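Alpha/beta hydrolase (Streptomyces albidoflavus, PDB 6KSU) probably cyclises non-ribosomal peptides by macrolactamization with heterochiral coupling, acting as a cyclase of the penicillin-binding-protein type. Local coordinates at residues P379-D389 / S426-V434; L415-R424 / A435-L443. All blocks are in the same frame, centred on the assembly; numbering follows the deposited sequence.

Interaction 1 (P379-D389 / S426-V434); sequences PVPDSAPLAPD and SLHEDDLFV
Pro381 sets its CB over one face of the His428 imidazole, off toward the rim and 3.8 Å from the ring centroid, a CH-pi contact with the side chains crossing at about a right angle. The opposite face looks at CA of Pro385, and the backbone oxygen of Ser383 comes in at the ring edge, 3.2 Å from His428 CD2, so the loop wraps the ring on three sides. His428 reaches into this wrap because CG stands anti to its carbonyl carbon (chi1 -81°), which swings the ring back to the loop although the bond from CA to CB points away overall. Beyond the ring, Leu386 N donates a nearly straight bond of 2.6 Å to Leu427 O, and a water joins Leu386 O to Leu427 N. Leu386 lays its CD1 branch over the backbone of His428, while its CD2 branch meets Glu429 CG at 4.0 Å, again nearly at right angles. At the other end Pro379 CG touches Leu432 CD2 at 3.7 Å, and both side chains rest on Phe302. The proline-rich linker that leads into the C-terminal barrel is thus draped across the strand ends beside the turn of the antiparallel beta hairpin formed by strands 420-427 and 432-437.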
loop_
_atom_site.group_PDB
_atom_site.type_symbol
_atom_site.label_atom_id
_atom_site.label_comp_id
_atom_site.label_asym_id
_atom_site.label_seq_id
_atom_site.Cartn_x
_atom_site.Cartn_y
_atom_site.Cartn_z
ATOM N N PRO A 379 13.300 4.210 12.852
ATOM C CA PRO A 379 14.178 4.760 13.888
ATOM C C PRO A 379 15.349 3.830 14.164
ATOM O O PRO A 379 15.247 2.605 14.064
ATOM C CB PRO A 379 13.263 4.871 15.111
ATOM C CG PRO A 379 12.195 3.847 14.863
ATOM C CD PRO A 379 11.975 3.847 13.379
ATOM N N VAL A 380 16.479 4.431 14.500
ATOM C CA VAL A 380 17.636 3.707 15.010
ATOM C C VAL A 380 17.811 4.111 16.471
ATOM O O VAL A 380 17.870 5.312 16.771
ATOM C CB VAL A 380 18.900 4.001 14.185
ATOM C CG1 VAL A 380 20.059 3.146 14.666
ATOM C CG2 VAL A 380 18.627 3.754 12.709
ATOM N N PRO A 381 17.869 3.161 17.405
ATOM C CA PRO A 381 17.834 3.516 18.836
ATOM C C PRO A 381 19.154 4.107 19.313
ATOM O O PRO A 381 20.227 3.560 19.043
ATOM C CB PRO A 381 17.545 2.177 19.526
ATOM C CG PRO A 381 17.096 1.249 18.434
ATOM C CD PRO A 381 17.775 1.708 17.190
ATOM N N ASP A 382 19.061 5.226 20.045
ATOM C CA ASP A 382 20.249 5.862 20.615
ATOM C C ASP A 382 20.846 5.016 21.727
ATOM O O ASP A 382 22.070 4.875 21.828
ATOM C CB ASP A 382 19.911 7.238 21.199
ATOM C CG ASP A 382 19.120 8.114 20.258
ATOM O OD1 ASP A 382 18.879 9.285 20.627
ATOM O OD2 ASP A 382 18.733 7.647 19.169
ATOM N N SER A 383 19.987 4.451 22.569
ATOM C CA SER A 383 20.337 3.947 23.883
ATOM C C SER A 383 20.910 2.536 23.809
ATOM O O SER A 383 20.870 1.862 22.776
ATOM C CB SER A 383 19.104 3.957 24.779
ATOM O OG SER A 383 18.106 3.104 24.240
ATOM N N ALA A 384 21.449 2.096 24.946
ATOM C CA ALA A 384 21.947 0.752 25.161
ATOM C C ALA A 384 20.781 -0.206 25.388
ATOM O O ALA A 384 19.709 0.212 25.826
ATOM C CB ALA A 384 22.882 0.728 26.365
ATOM N N PRO A 385 20.957 -1.489 25.080
ATOM C CA PRO A 385 19.864 -2.449 25.272
ATOM C C PRO A 385 19.422 -2.500 26.726
ATOM O O PRO A 385 20.242 -2.459 27.643
ATOM C CB PRO A 385 20.478 -3.784 24.839
ATOM C CG PRO A 385 21.652 -3.426 24.007
ATOM C CD PRO A 385 22.163 -2.127 24.533
ATOM N N LEU A 386 18.111 -2.594 26.930
ATOM C CA LEU A 386 17.589 -2.728 28.276
ATOM C C LEU A 386 17.797 -4.148 28.794
ATOM O O LEU A 386 18.097 -5.083 28.042
ATOM C CB LEU A 386 16.103 -2.388 28.330
ATOM C CG LEU A 386 15.648 -1.106 27.655
ATOM C CD1 LEU A 386 14.141 -1.108 27.542
ATOM C CD2 LEU A 386 16.167 0.097 28.418
ATOM N N ALA A 387 17.618 -4.290 30.105
ATOM C CA ALA A 387 17.627 -5.596 30.743
ATOM C C ALA A 387 16.547 -6.483 30.133
ATOM O O ALA A 387 15.431 -6.022 29.877
ATOM C CB ALA A 387 17.396 -5.454 32.250
ATOM N N PRO A 388 16.843 -7.752 29.876
ATOM C CA PRO A 388 15.833 -8.624 29.264
ATOM C C PRO A 388 14.656 -8.798 30.211
ATOM O O PRO A 388 14.806 -9.318 31.316
ATOM C CB PRO A 388 16.584 -9.939 29.025
ATOM C CG PRO A 388 17.809 -9.871 29.896
ATOM C CD PRO A 388 18.114 -8.440 30.170
ATOM N N ASP A 389 13.490 -8.326 29.787
ATOM C CA ASP A 389 12.287 -8.413 30.600
ATOM C C ASP A 389 11.566 -9.713 30.262
ATOM O O ASP A 389 11.163 -9.921 29.111
ATOM C CB ASP A 389 11.388 -7.201 30.355
ATOM C CG ASP A 389 10.324 -7.031 31.427
ATOM O OD1 ASP A 389 10.448 -6.093 32.246
ATOM O OD2 ASP A 389 9.365 -7.835 31.453
ATOM N N SER A 426 16.983 -7.438 21.018
ATOM C CA SER A 426 17.464 -6.367 21.878
ATOM C C SER A 426 16.306 -5.443 22.194
ATOM O O SER A 426 15.654 -4.929 21.276
ATOM C CB SER A 426 18.582 -5.562 21.226
ATOM O OG SER A 426 19.744 -6.326 21.127
ATOM N N LEU A 427 16.052 -5.244 23.486
ATOM C CA LEU A 427 15.014 -4.329 23.945
ATOM C C LEU A 427 15.626 -2.956 24.178
ATOM O O LEU A 427 16.704 -2.848 24.774
ATOM C CB LEU A 427 14.376 -4.846 25.230
ATOM C CG LEU A 427 13.498 -6.091 25.101
ATOM C CD1 LEU A 427 12.763 -6.336 26.386
ATOM C CD2 LEU A 427 12.523 -5.945 23.935
ATOM N N HIS A 428 14.943 -1.915 23.706
ATOM C CA HIS A 428 15.455 -0.550 23.741
ATOM C C HIS A 428 14.409 0.367 24.356
ATOM O O HIS A 428 13.285 -0.047 24.651
ATOM C CB HIS A 428 15.842 -0.063 22.337
ATOM C CG HIS A 428 17.182 -0.548 21.889
ATOM N ND1 HIS A 428 17.341 -1.663 21.094
ATOM C CD2 HIS A 428 18.430 -0.098 22.157
ATOM C CE1 HIS A 428 18.627 -1.865 20.872
ATOM N NE2 HIS A 428 19.311 -0.936 21.517
ATOM N N GLU A 429 14.784 1.632 24.530
ATOM C CA GLU A 429 13.894 2.605 25.147
ATOM C C GLU A 429 12.747 2.963 24.206
ATOM O O GLU A 429 12.793 2.709 22.997
ATOM C CB GLU A 429 14.674 3.857 25.552
ATOM C CG GLU A 429 15.431 3.682 26.888
ATOM C CD GLU A 429 16.193 4.926 27.330
ATOM O OE1 GLU A 429 15.546 5.968 27.584
ATOM O OE2 GLU A 429 17.439 4.859 27.442
ATOM N N ASP A 430 11.700 3.554 24.784
ATOM C CA ASP A 430 10.467 3.881 24.070
ATOM C C ASP A 430 9.784 2.631 23.514
ATOM O O ASP A 430 9.026 2.706 22.535
ATOM C CB ASP A 430 10.713 4.903 22.953
ATOM C CG ASP A 430 11.225 6.236 23.482
ATOM O OD1 ASP A 430 10.738 6.694 24.547
ATOM O OD2 ASP A 430 12.126 6.823 22.836
ATOM N N ASP A 431 10.036 1.480 24.150
ATOM C CA ASP A 431 9.471 0.185 23.764
ATOM C C ASP A 431 9.914 -0.239 22.358
ATOM O O ASP A 431 9.234 -1.022 21.694
ATOM C CB ASP A 431 7.930 0.179 23.860
ATOM C CG ASP A 431 7.401 -0.048 25.300
ATOM O OD1 ASP A 431 6.234 0.317 25.566
ATOM O OD2 ASP A 431 8.130 -0.588 26.163
ATOM N N LEU A 432 11.053 0.256 21.887
ATOM C CA LEU A 432 11.597 -0.211 20.625
ATOM C C LEU A 432 12.306 -1.552 20.798
ATOM O O LEU A 432 12.670 -1.961 21.902
ATOM C CB LEU A 432 12.573 0.814 20.052
ATOM C CG LEU A 432 11.955 1.945 19.234
ATOM C CD1 LEU A 432 12.695 3.263 19.467
ATOM C CD2 LEU A 432 11.977 1.544 17.769
ATOM N N PHE A 433 12.515 -2.236 19.675
ATOM C CA PHE A 433 13.304 -3.454 19.691
ATOM C C PHE A 433 13.900 -3.679 18.320
ATOM O O PHE A 433 13.303 -3.333 17.293
ATOM C CB PHE A 433 12.489 -4.686 20.086
ATOM C CG PHE A 433 11.544 -5.174 19.018
ATOM C CD1 PHE A 433 10.186 -4.893 19.101
ATOM C CD2 PHE A 433 12.001 -5.940 17.947
ATOM C CE1 PHE A 433 9.313 -5.362 18.152
ATOM C CE2 PHE A 433 11.131 -6.390 16.976
ATOM C CZ PHE A 433 9.791 -6.111 17.076
ATOM N N VAL A 434 15.067 -4.304 18.322
ATOM C CA VAL A 434 15.724 -4.763 17.109
ATOM C C VAL A 434 15.985 -6.256 17.262
ATOM O O VAL A 434 16.522 -6.698 18.290
ATOM C CB VAL A 434 17.026 -3.992 16.870
ATOM C CG1 VAL A 434 17.822 -4.605 15.713
ATOM C CG2 VAL A 434 16.715 -2.539 16.613
HETATM O O HOH W 1 17.589 -6.351 25.472
#

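Interaction 2 (L415-R424 / A435-L443); sequences LTRESYSDYR and ARSGEPGAL
The Tyr423 ring carries water 2 over one face, toward the rim, and has the backbone oxygens of Leu415 and Leu443 at its edge, in plane; Leu443 O comes to 3.4 Å from Tyr423 CE1. With chi1 at -56°, CG of Tyr423 is anti to the carbonyl carbon, which turns the ring toward strand 435-437, CD1 lying 3.6 Å from Ser437 CA. The Tyr420 ring has Arg417 NH1 over one face, and Ala442 CB lies near its plane at the edge. At the CB end of Tyr423, Ala435 CB packs against Tyr423 CB at 3.6 Å and against Leu415 CD2 on the next strand, a small apolar cluster continued by Ile445. The backbones form an antiparallel beta hairpin within the eight-stranded C-terminal barrel: Arg424 and Arg436 are a hydrogen-bonded pair, N to O both ways, and Tyr423 faces Ser437 as a non-hydrogen-bonded pair. Past the paired strands, Glu439 takes over. Its OE1 accepts two bonds from Ser421, each 3.0 Å: OG comes to the anti lone pair, whereas N arrives from above the carboxylate plane, 41° out of it. Ser437 OG in turn accepts from Glu439 N at 3.1 Å, an ST turn at the residue whose side chain reaches Ser421, and water 2 links Ser421 O with Ser437 OG.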
loop_
_atom_site.group_PDB
_atom_site.type_symbol
_atom_site.label_atom_id
_atom_site.label_comp_id
_atom_site.label_asym_id
_atom_site.label_seq_id
_atom_site.Cartn_x
_atom_site.Cartn_y
_atom_site.Cartn_z
ATOM N N LEU A 415 13.654 -14.049 19.360
ATOM C CA LEU A 415 12.443 -14.043 18.559
ATOM C C LEU A 415 12.491 -15.255 17.639
ATOM O O LEU A 415 13.444 -15.413 16.875
ATOM C CB LEU A 415 12.351 -12.742 17.767
ATOM C CG LEU A 415 10.987 -12.260 17.296
ATOM C CD1 LEU A 415 10.276 -11.646 18.446
ATOM C CD2 LEU A 415 11.166 -11.248 16.173
ATOM N N THR A 416 11.487 -16.119 17.726
ATOM C CA THR A 416 11.465 -17.324 16.914
ATOM C C THR A 416 10.319 -17.244 15.909
ATOM O O THR A 416 9.334 -16.520 16.094
ATOM C CB THR A 416 11.335 -18.590 17.770
ATOM O OG1 THR A 416 10.084 -18.569 18.453
ATOM C CG2 THR A 416 12.459 -18.667 18.819
ATOM N N ARG A 417 10.472 -18.010 14.833
ATOM C CA ARG A 417 9.669 -17.840 13.632
ATOM C C ARG A 417 9.775 -19.116 12.803
ATOM O O ARG A 417 10.888 -19.565 12.507
ATOM C CB ARG A 417 10.164 -16.613 12.869
ATOM C CG ARG A 417 9.503 -16.351 11.541
ATOM C CD ARG A 417 9.996 -15.008 11.010
ATOM N NE ARG A 417 9.389 -14.695 9.727
ATOM C CZ ARG A 417 9.972 -13.970 8.776
ATOM N NH1 ARG A 417 11.183 -13.462 8.964
ATOM N NH2 ARG A 417 9.334 -13.746 7.636
ATOM N N GLU A 418 8.618 -19.661 12.401
ATOM C CA GLU A 418 8.465 -21.068 12.020
ATOM C C GLU A 418 9.618 -21.692 11.220
ATOM O O GLU A 418 10.104 -22.777 11.563
ATOM C CB GLU A 418 7.156 -21.251 11.252
ATOM C CG GLU A 418 6.906 -22.696 10.816
ATOM C CD GLU A 418 5.502 -23.180 11.117
ATOM O OE1 GLU A 418 5.109 -24.242 10.580
ATOM O OE2 GLU A 418 4.796 -22.506 11.897
ATOM N N SER A 419 10.059 -21.069 10.135
ATOM C CA SER A 419 11.093 -21.719 9.335
ATOM C C SER A 419 12.363 -20.891 9.261
ATOM O O SER A 419 13.165 -21.085 8.345
ATOM C CB SER A 419 10.581 -22.020 7.926
ATOM O OG SER A 419 9.309 -22.654 7.985
ATOM N N TYR A 420 12.561 -19.966 10.196
ATOM C CA TYR A 420 13.726 -19.096 10.191
ATOM C C TYR A 420 14.597 -19.389 11.396
ATOM O O TYR A 420 14.113 -19.859 12.432
ATOM C CB TYR A 420 13.345 -17.613 10.226
ATOM C CG TYR A 420 12.817 -17.056 8.937
ATOM C CD1 TYR A 420 13.413 -15.955 8.340
ATOM C CD2 TYR A 420 11.713 -17.617 8.321
ATOM C CE1 TYR A 420 12.921 -15.434 7.153
ATOM C CE2 TYR A 420 11.217 -17.108 7.143
ATOM C CZ TYR A 420 11.824 -16.016 6.562
ATOM O OH TYR A 420 11.320 -15.510 5.384
ATOM N N SER A 421 15.885 -19.073 11.249
ATOM C CA SER A 421 16.778 -18.978 12.393
ATOM C C SER A 421 16.206 -18.034 13.457
ATOM O O SER A 421 15.482 -17.074 13.161
ATOM C CB SER A 421 18.157 -18.499 11.933
ATOM O OG SER A 421 18.826 -19.493 11.166
ATOM N N ASP A 422 16.509 -18.337 14.713
ATOM C CA ASP A 422 16.131 -17.462 15.809
ATOM C C ASP A 422 16.785 -16.094 15.638
ATOM O O ASP A 422 17.912 -15.984 15.155
ATOM C CB ASP A 422 16.552 -18.074 17.149
ATOM C CG ASP A 422 15.787 -19.329 17.487
ATOM O OD1 ASP A 422 14.880 -19.724 16.729
ATOM O OD2 ASP A 422 16.082 -19.920 18.545
ATOM N N TYR A 423 16.062 -15.036 16.017
ATOM C CA TYR A 423 16.645 -13.700 16.045
ATOM C C TYR A 423 17.072 -13.359 17.478
ATOM O O TYR A 423 16.361 -13.667 18.438
ATOM C CB TYR A 423 15.666 -12.619 15.543
ATOM C CG TYR A 423 15.029 -12.752 14.154
ATOM C CD1 TYR A 423 15.358 -11.868 13.118
ATOM C CD2 TYR A 423 14.054 -13.708 13.903
ATOM C CE1 TYR A 423 14.750 -11.970 11.857
ATOM C CE2 TYR A 423 13.429 -13.804 12.656
ATOM C CZ TYR A 423 13.784 -12.948 11.643
ATOM O OH TYR A 423 13.156 -13.073 10.429
ATOM N N ARG A 424 18.233 -12.729 17.630
ATOM C CA ARG A 424 18.555 -12.147 18.927
ATOM C C ARG A 424 17.753 -10.856 19.115
ATOM O O ARG A 424 17.759 -9.975 18.244
ATOM C CB ARG A 424 20.056 -11.880 19.059
ATOM C CG ARG A 424 20.959 -13.065 18.697
ATOM C CD ARG A 424 22.302 -12.989 19.424
ATOM N NE ARG A 424 22.109 -13.026 20.881
ATOM C CZ ARG A 424 22.503 -14.016 21.693
ATOM N NH1 ARG A 424 23.137 -15.087 21.215
ATOM N NH2 ARG A 424 22.259 -13.932 22.999
ATOM N N ALA A 435 15.567 -7.035 16.266
ATOM C CA ALA A 435 15.798 -8.477 16.228
ATOM C C ALA A 435 16.833 -8.749 15.141
ATOM O O ALA A 435 16.569 -8.502 13.960
ATOM C CB ALA A 435 14.504 -9.239 15.945
ATOM N N ARG A 436 18.005 -9.238 15.527
ATOM C CA ARG A 436 19.049 -9.542 14.552
ATOM C C ARG A 436 19.010 -11.030 14.239
ATOM O O ARG A 436 19.001 -11.854 15.155
ATOM C CB ARG A 436 20.440 -9.127 15.036
ATOM C CG ARG A 436 21.552 -9.357 13.957
ATOM C CD ARG A 436 22.012 -8.095 13.155
ATOM N NE ARG A 436 21.550 -8.083 11.757
ATOM C CZ ARG A 436 22.048 -7.306 10.792
ATOM N NH1 ARG A 436 23.047 -6.475 11.041
ATOM N NH2 ARG A 436 21.562 -7.378 9.570
ATOM N N SER A 437 18.967 -11.369 12.948
ATOM C CA SER A 437 18.818 -12.762 12.538
ATOM C C SER A 437 20.116 -13.530 12.659
ATOM O O SER A 437 21.197 -12.987 12.426
ATOM C CB SER A 437 18.363 -12.891 11.100
ATOM O OG SER A 437 18.232 -14.275 10.832
ATOM N N GLY A 438 19.994 -14.813 13.016
ATOM C CA GLY A 438 21.162 -15.675 13.075
ATOM C C GLY A 438 21.646 -16.143 11.719
ATOM O O GLY A 438 22.763 -16.651 11.611
ATOM N N GLU A 439 20.816 -15.992 10.687
ATOM C CA GLU A 439 21.228 -16.230 9.314
ATOM C C GLU A 439 21.409 -14.896 8.597
ATOM O O GLU A 439 20.445 -14.115 8.508
ATOM C CB GLU A 439 20.201 -17.099 8.591
ATOM C CG GLU A 439 18.744 -16.638 8.679
ATOM C CD GLU A 439 17.775 -17.632 8.060
ATOM O OE1 GLU A 439 17.446 -18.663 8.691
ATOM O OE2 GLU A 439 17.365 -17.403 6.916
ATOM N N PRO A 440 22.607 -14.608 8.064
ATOM C CA PRO A 440 22.879 -13.275 7.480
ATOM C C PRO A 440 22.095 -12.968 6.211
ATOM O O PRO A 440 22.014 -11.796 5.816
ATOM C CB PRO A 440 24.384 -13.332 7.186
ATOM C CG PRO A 440 24.646 -14.809 6.948
ATOM C CD PRO A 440 23.763 -15.515 7.929
ATOM N N GLY A 441 21.545 -13.965 5.540
ATOM C CA GLY A 441 20.726 -13.569 4.416
ATOM C C GLY A 441 19.312 -13.176 4.786
ATOM O O GLY A 441 18.466 -12.990 3.910
ATOM N N ALA A 442 18.998 -13.070 6.070
ATOM C CA ALA A 442 17.646 -12.702 6.447
ATOM C C ALA A 442 17.623 -11.272 6.965
ATOM O O ALA A 442 18.615 -10.764 7.488
ATOM C CB ALA A 442 17.082 -13.675 7.481
ATOM N N LEU A 443 16.464 -10.615 6.806
ATOM C CA LEU A 443 16.555 -9.238 7.263
ATOM C C LEU A 443 16.293 -9.138 8.765
ATOM O O LEU A 443 15.496 -9.909 9.320
ATOM C CB LEU A 443 15.561 -8.378 6.517
ATOM C CG LEU A 443 15.668 -8.450 4.995
ATOM C CD1 LEU A 443 14.369 -7.957 4.340
ATOM C CD2 LEU A 443 16.894 -7.664 4.508
HETATM O O HOH W 2 16.028 -15.617 10.913
#

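In the fold
Both interactions use strands 420-427 and 432-437 of the C-terminal barrel, with centres about 18 Å apart, and their segments alternate along the chain. Interaction 1 belongs to the surface: a loop without regular structure crosses beside the turn of the hairpin, relying on proline and leucine contacts with a single direct hydrogen bond. Interaction 2 is partly buried and sits at the open end, where strand pairing supplies backbone bonds and a serine-glutamate grip carries the link beyond the strands. Among its buried side chains, Tyr423 and Ala435 of the hairpin reach Ile445, while Leu415 of strand 413-417 meets Ala435; interaction 1 instead brings in the chain arriving from helix 355-365.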